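Local coordinates for hemolysin activator protein CdiB (Acinetobacter baumannii ACICU, PDB 6WIL), which probably secretes its partner CdiA toxin across the outer membrane, as an Omp85-superfamily two-partner secretion transporter of contact-dependent growth inhibition systems, at residues D453-G465 and M471-E483. Residues are numbered along the deposited sequence; the frame is centred on the assembly and turned at random.
Sequences DRFYIGGRYSVRG and MLSGDNGQYVQQE. With C8E ((hydroxyethyloxy)tri(ethyloxy)octane), chain D.
The Phe455 ring lies with one face over the backbone of Gly477 and Gln478, Gly477 CA making a CH-pi contact 4.1 Å from the ring centroid, while Phe455 CZ touches Tyr479 CD2, the rings meeting obliquely. With chi1 at -166° the Phe455 ring swings away from its backbone N and lies against barrel strand 476-487. The contact packs the inward-folded loop of a 16-stranded TpsB barrel against its own wall; the loop carries the VRGF-type sequence (from Val463), a hallmark of the Omp85 superfamily. One face of the Tyr479 ring carries Ser462 O and, by a CH-pi contact, Ser462 CA. The Tyr456 ring takes Ser473 CB over one face, 3.8 Å from its centroid, with Met471 CB at its edge; helix 8-27 touches Tyr456 through Val12. Strands 455-457 and 472-474 form a two-stranded antiparallel ribbon within the loop, Phe455 N donating to Gly474 O (2.9 Å). Outside the barrel wall, Gln478 NE2 donates to O12 and O15 of the detergent C8E, while its OE1 is held by Trp440 NE1. Arg464 also pairs with Asp500, and Glu483 with Arg524; the salt bridge from Arg464 NH2 to Glu483 OE1 lies in the guanidinium plane, at 3.0 Å with an N-H...O angle of 169°.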
loop_
_atom_site.group_PDB
_atom_site.type_symbol
_atom_site.label_atom_id
_atom_site.label_comp_id
_atom_site.label_asym_id
_atom_site.label_seq_id
_atom_site.Cartn_x
_atom_site.Cartn_y
_atom_site.Cartn_z
ATOM N N ASP A 453 -9.960 1.620 21.876
ATOM C CA ASP A 453 -8.773 2.175 21.235
ATOM C C ASP A 453 -7.497 1.415 21.569
ATOM O O ASP A 453 -6.435 1.764 21.041
ATOM C CB ASP A 453 -8.596 3.645 21.630
ATOM C CG ASP A 453 -9.352 4.588 20.720
ATOM O OD1 ASP A 453 -9.692 4.180 19.589
ATOM O OD2 ASP A 453 -9.593 5.743 21.131
ATOM N N ARG A 454 -7.565 0.395 22.417
ATOM C CA ARG A 454 -6.360 -0.279 22.867
ATOM C C ARG A 454 -5.844 -1.252 21.810
ATOM O O ARG A 454 -6.526 -1.590 20.838
ATOM C CB ARG A 454 -6.616 -1.011 24.179
ATOM C CG ARG A 454 -7.000 -0.095 25.323
ATOM C CD ARG A 454 -6.689 -0.747 26.653
ATOM N NE ARG A 454 -7.702 -1.711 27.069
ATOM C CZ ARG A 454 -8.625 -1.468 27.993
ATOM N NH1 ARG A 454 -8.662 -0.289 28.601
ATOM N NH2 ARG A 454 -9.509 -2.405 28.313
ATOM N N PHE A 455 -4.610 -1.703 22.021
ATOM C CA PHE A 455 -3.941 -2.658 21.149
ATOM C C PHE A 455 -4.098 -4.050 21.751
ATOM O O PHE A 455 -3.653 -4.294 22.878
ATOM C CB PHE A 455 -2.466 -2.287 20.996
ATOM C CG PHE A 455 -1.765 -2.989 19.870
ATOM C CD1 PHE A 455 -1.240 -4.258 20.048
ATOM C CD2 PHE A 455 -1.600 -2.367 18.645
ATOM C CE1 PHE A 455 -0.578 -4.898 19.019
ATOM C CE2 PHE A 455 -0.940 -3.002 17.612
ATOM C CZ PHE A 455 -0.428 -4.269 17.799
ATOM N N TYR A 456 -4.728 -4.955 21.007
ATOM C CA TYR A 456 -5.054 -6.291 21.487
ATOM C C TYR A 456 -4.216 -7.332 20.756
ATOM O O TYR A 456 -3.930 -7.185 19.563
ATOM C CB TYR A 456 -6.548 -6.579 21.303
ATOM C CG TYR A 456 -7.437 -5.685 22.140
ATOM C CD1 TYR A 456 -7.748 -4.395 21.727
ATOM C CD2 TYR A 456 -7.954 -6.128 23.349
ATOM C CE1 TYR A 456 -8.554 -3.571 22.498
ATOM C CE2 TYR A 456 -8.759 -5.312 24.129
ATOM C CZ TYR A 456 -9.056 -4.038 23.699
ATOM O OH TYR A 456 -9.858 -3.236 24.477
ATOM N N ILE A 457 -3.821 -8.367 21.482
ATOM C CA ILE A 457 -2.977 -9.451 20.929
ATOM C C ILE A 457 -3.547 -10.794 21.351
ATOM O O ILE A 457 -4.036 -10.892 22.430
ATOM C CB ILE A 457 -1.512 -9.281 21.346
ATOM C CG1 ILE A 457 -1.324 -9.267 22.857
ATOM C CG2 ILE A 457 -0.916 -8.046 20.721
ATOM C CD1 ILE A 457 0.091 -9.039 23.261
ATOM N N GLY A 458 -3.396 -11.789 20.494
ATOM C CA GLY A 458 -3.901 -13.154 20.704
ATOM C C GLY A 458 -5.107 -13.424 19.834
ATOM O O GLY A 458 -6.155 -12.920 20.147
ATOM N N GLY A 459 -4.936 -14.191 18.766
ATOM C CA GLY A 459 -5.999 -14.482 17.794
ATOM C C GLY A 459 -5.440 -14.517 16.382
ATOM O O GLY A 459 -4.293 -14.246 16.216
ATOM N N ARG A 460 -6.275 -14.755 15.385
ATOM C CA ARG A 460 -5.806 -14.926 14.012
ATOM C C ARG A 460 -5.245 -13.648 13.399
ATOM O O ARG A 460 -4.536 -13.721 12.392
ATOM C CB ARG A 460 -6.945 -15.454 13.140
ATOM C CG ARG A 460 -7.914 -14.380 12.657
ATOM C CD ARG A 460 -9.262 -14.959 12.225
ATOM N NE ARG A 460 -9.280 -15.423 10.838
ATOM C CZ ARG A 460 -9.189 -16.698 10.473
ATOM N NH1 ARG A 460 -9.072 -17.645 11.395
ATOM N NH2 ARG A 460 -9.218 -17.026 9.187
ATOM N N TYR A 461 -5.550 -12.482 13.958
ATOM C CA TYR A 461 -5.131 -11.226 13.355
ATOM C C TYR A 461 -3.958 -10.586 14.069
ATOM O O TYR A 461 -3.347 -9.656 13.529
ATOM C CB TYR A 461 -6.291 -10.225 13.333
ATOM C CG TYR A 461 -7.518 -10.710 12.612
ATOM C CD1 TYR A 461 -7.526 -10.849 11.227
ATOM C CD2 TYR A 461 -8.684 -11.002 13.307
ATOM C CE1 TYR A 461 -8.660 -11.282 10.560
ATOM C CE2 TYR A 461 -9.824 -11.434 12.646
ATOM C CZ TYR A 461 -9.809 -11.574 11.274
ATOM O OH TYR A 461 -10.942 -12.005 10.613
ATOM N N SER A 462 -3.642 -11.038 15.259
ATOM C CA SER A 462 -2.588 -10.391 16.021
ATOM C C SER A 462 -1.457 -11.324 16.390
ATOM O O SER A 462 -0.324 -11.060 16.010
ATOM C CB SER A 462 -3.178 -9.746 17.300
ATOM O OG SER A 462 -4.133 -10.563 17.924
ATOM N N VAL A 463 -1.740 -12.414 17.113
ATOM C CA VAL A 463 -0.744 -13.456 17.357
ATOM C C VAL A 463 -1.327 -14.833 17.056
ATOM O O VAL A 463 -2.148 -15.344 17.822
ATOM C CB VAL A 463 -0.223 -13.406 18.804
ATOM C CG1 VAL A 463 0.900 -14.412 18.991
ATOM C CG2 VAL A 463 0.214 -11.994 19.153
ATOM N N ARG A 464 -0.903 -15.455 15.955
ATOM C CA ARG A 464 -1.488 -16.734 15.567
ATOM C C ARG A 464 -1.088 -17.842 16.543
ATOM O O ARG A 464 -0.095 -17.745 17.270
ATOM C CB ARG A 464 -1.078 -17.108 14.142
ATOM C CG ARG A 464 -1.922 -16.437 13.071
ATOM C CD ARG A 464 -1.312 -16.629 11.700
ATOM N NE ARG A 464 -0.051 -15.907 11.581
ATOM C CZ ARG A 464 0.730 -15.930 10.507
ATOM N NH1 ARG A 464 1.859 -15.235 10.498
ATOM N NH2 ARG A 464 0.387 -16.645 9.443
ATOM N N GLY A 465 -1.885 -18.908 16.553
ATOM C CA GLY A 465 -1.733 -19.970 17.523
ATOM C C GLY A 465 -2.571 -19.800 18.771
ATOM O O GLY A 465 -2.549 -20.679 19.639
HETATM N N MSE A 471 -7.706 -12.012 25.320
HETATM C CA MSE A 471 -6.639 -11.253 24.675
HETATM C C MSE A 471 -5.952 -10.333 25.675
HETATM O O MSE A 471 -6.590 -9.815 26.588
HETATM C CB MSE A 471 -7.185 -10.440 23.502
HETATM C CG MSE A 471 -7.778 -11.300 22.400
HETATM SE SE MSE A 471 -8.606 -10.232 20.979
HETATM C CE MSE A 471 -7.017 -9.872 19.886
ATOM N N LEU A 472 -4.641 -10.176 25.523
ATOM C CA LEU A 472 -3.906 -9.160 26.259
ATOM C C LEU A 472 -4.079 -7.821 25.554
ATOM O O LEU A 472 -4.277 -7.765 24.341
ATOM C CB LEU A 472 -2.423 -9.529 26.357
ATOM C CG LEU A 472 -2.129 -10.958 26.822
ATOM C CD1 LEU A 472 -0.648 -11.248 26.733
ATOM C CD2 LEU A 472 -2.633 -11.203 28.245
ATOM N N SER A 473 -4.025 -6.734 26.326
ATOM C CA SER A 473 -4.262 -5.404 25.777
ATOM C C SER A 473 -3.477 -4.376 26.574
ATOM O O SER A 473 -3.253 -4.543 27.775
ATOM C CB SER A 473 -5.751 -5.049 25.757
ATOM O OG SER A 473 -6.169 -4.483 26.995
ATOM N N GLY A 474 -3.036 -3.333 25.871
ATOM C CA GLY A 474 -2.444 -2.168 26.499
ATOM C C GLY A 474 -2.697 -0.961 25.626
ATOM O O GLY A 474 -3.122 -1.089 24.476
ATOM N N ASP A 475 -2.463 0.220 26.202
ATOM C CA ASP A 475 -2.530 1.452 25.422
ATOM C C ASP A 475 -1.457 1.477 24.338
ATOM O O ASP A 475 -1.686 1.983 23.231
ATOM C CB ASP A 475 -2.392 2.659 26.348
ATOM C CG ASP A 475 -3.722 3.128 26.887
ATOM O OD1 ASP A 475 -4.722 2.393 26.741
ATOM O OD2 ASP A 475 -3.773 4.250 27.429
ATOM N N ASN A 476 -0.285 0.934 24.637
ATOM C CA ASN A 476 0.775 0.752 23.663
ATOM C C ASN A 476 0.914 -0.732 23.361
ATOM O O ASN A 476 0.604 -1.584 24.199
ATOM C CB ASN A 476 2.104 1.313 24.176
ATOM C CG ASN A 476 1.954 2.686 24.791
ATOM O OD1 ASN A 476 1.127 3.487 24.355
ATOM N ND2 ASN A 476 2.747 2.962 25.822
ATOM N N GLY A 477 1.369 -1.039 22.155
ATOM C CA GLY A 477 1.477 -2.428 21.759
ATOM C C GLY A 477 2.083 -2.554 20.381
ATOM O O GLY A 477 2.161 -1.590 19.612
ATOM N N GLN A 478 2.520 -3.773 20.084
ATOM C CA GLN A 478 3.051 -4.107 18.773
ATOM C C GLN A 478 3.084 -5.621 18.645
ATOM O O GLN A 478 3.243 -6.333 19.641
ATOM C CB GLN A 478 4.452 -3.520 18.558
ATOM C CG GLN A 478 5.536 -4.173 19.399
ATOM C CD GLN A 478 6.901 -3.540 19.200
ATOM O OE1 GLN A 478 7.447 -3.534 18.094
ATOM N NE2 GLN A 478 7.461 -3.000 20.278
ATOM N N TYR A 479 2.909 -6.105 17.421
ATOM C CA TYR A 479 3.125 -7.512 17.130
ATOM C C TYR A 479 3.983 -7.651 15.885
ATOM O O TYR A 479 4.005 -6.770 15.020
ATOM C CB TYR A 479 1.805 -8.302 16.958
ATOM C CG TYR A 479 0.899 -7.892 15.812
ATOM C CD1 TYR A 479 1.238 -8.162 14.487
ATOM C CD2 TYR A 479 -0.328 -7.291 16.062
ATOM C CE1 TYR A 479 0.400 -7.803 13.444
ATOM C CE2 TYR A 479 -1.173 -6.930 15.026
ATOM C CZ TYR A 479 -0.806 -7.190 13.721
ATOM O OH TYR A 479 -1.648 -6.835 12.693
ATOM N N VAL A 480 4.704 -8.764 15.809
ATOM C CA VAL A 480 5.465 -9.115 14.621
ATOM C C VAL A 480 5.108 -10.545 14.242
ATOM O O VAL A 480 5.309 -11.476 15.033
ATOM C CB VAL A 480 6.982 -8.951 14.823
ATOM C CG1 VAL A 480 7.435 -9.578 16.130
ATOM C CG2 VAL A 480 7.734 -9.540 13.642
ATOM N N GLN A 481 4.545 -10.711 13.052
ATOM C CA GLN A 481 4.237 -12.017 12.496
ATOM C C GLN A 481 5.328 -12.403 11.509
ATOM O O GLN A 481 5.737 -11.591 10.674
ATOM C CB GLN A 481 2.876 -12.004 11.798
ATOM C CG GLN A 481 1.717 -11.637 12.708
ATOM C CD GLN A 481 0.460 -11.280 11.937
ATOM O OE1 GLN A 481 0.523 -10.707 10.849
ATOM N NE2 GLN A 481 -0.692 -11.622 12.501
ATOM N N GLN A 482 5.807 -13.637 11.614
ATOM C CA GLN A 482 6.830 -14.140 10.710
ATOM C C GLN A 482 6.387 -15.474 10.137
ATOM O O GLN A 482 5.767 -16.284 10.832
ATOM C CB GLN A 482 8.183 -14.284 11.411
ATOM C CG GLN A 482 8.882 -12.959 11.640
ATOM C CD GLN A 482 10.264 -13.128 12.229
ATOM O OE1 GLN A 482 11.270 -12.940 11.546
ATOM N NE2 GLN A 482 10.321 -13.483 13.505
ATOM N N GLU A 483 6.714 -15.699 8.868
ATOM C CA GLU A 483 6.191 -16.851 8.152
ATOM C C GLU A 483 7.121 -17.195 6.999
ATOM O O GLU A 483 7.647 -16.302 6.329
ATOM C CB GLU A 483 4.775 -16.568 7.635
ATOM C CG GLU A 483 4.215 -17.610 6.684
ATOM C CD GLU A 483 2.888 -17.179 6.093
ATOM O OE1 GLU A 483 1.940 -16.948 6.874
ATOM O OE2 GLU A 483 2.799 -17.050 4.853
HETATM C C1 C8E D . 6.721 7.991 15.968
HETATM C C2 C8E D . 5.807 6.873 16.470
HETATM C C3 C8E D . 5.458 5.929 15.320
HETATM C C4 C8E D . 4.592 4.786 15.845
HETATM C C5 C8E D . 5.432 3.874 16.736
HETATM C C6 C8E D . 4.514 2.865 17.418
HETATM C C7 C8E D . 5.280 1.567 17.657
HETATM C C8 C8E D . 5.875 1.572 19.062
HETATM O O9 C8E D . 5.344 0.490 19.772
HETATM C C10 C8E D . 5.787 0.384 21.096
HETATM C C11 C8E D . 4.939 -0.651 21.832
HETATM O O12 C8E D . 5.772 -1.514 22.553
HETATM C C13 C8E D . 5.094 -2.343 23.456
HETATM C C14 C8E D . 6.097 -3.214 24.212
HETATM O O15 C8E D . 7.262 -3.380 23.451
HETATM C C16 C8E D . 8.185 -4.271 24.012
HETATM C C17 C8E D . 9.143 -4.788 22.936
HETATM O O18 C8E D . 9.949 -3.745 22.463
HETATM C C19 C8E D . 11.058 -4.174 21.721
HETATM C C20 C8E D . 11.011 -3.576 20.314
HETATM O O21 C8E D . 10.943 -2.178 20.389
HETATM O O HOH W 1 -2.984 -9.044 10.811
#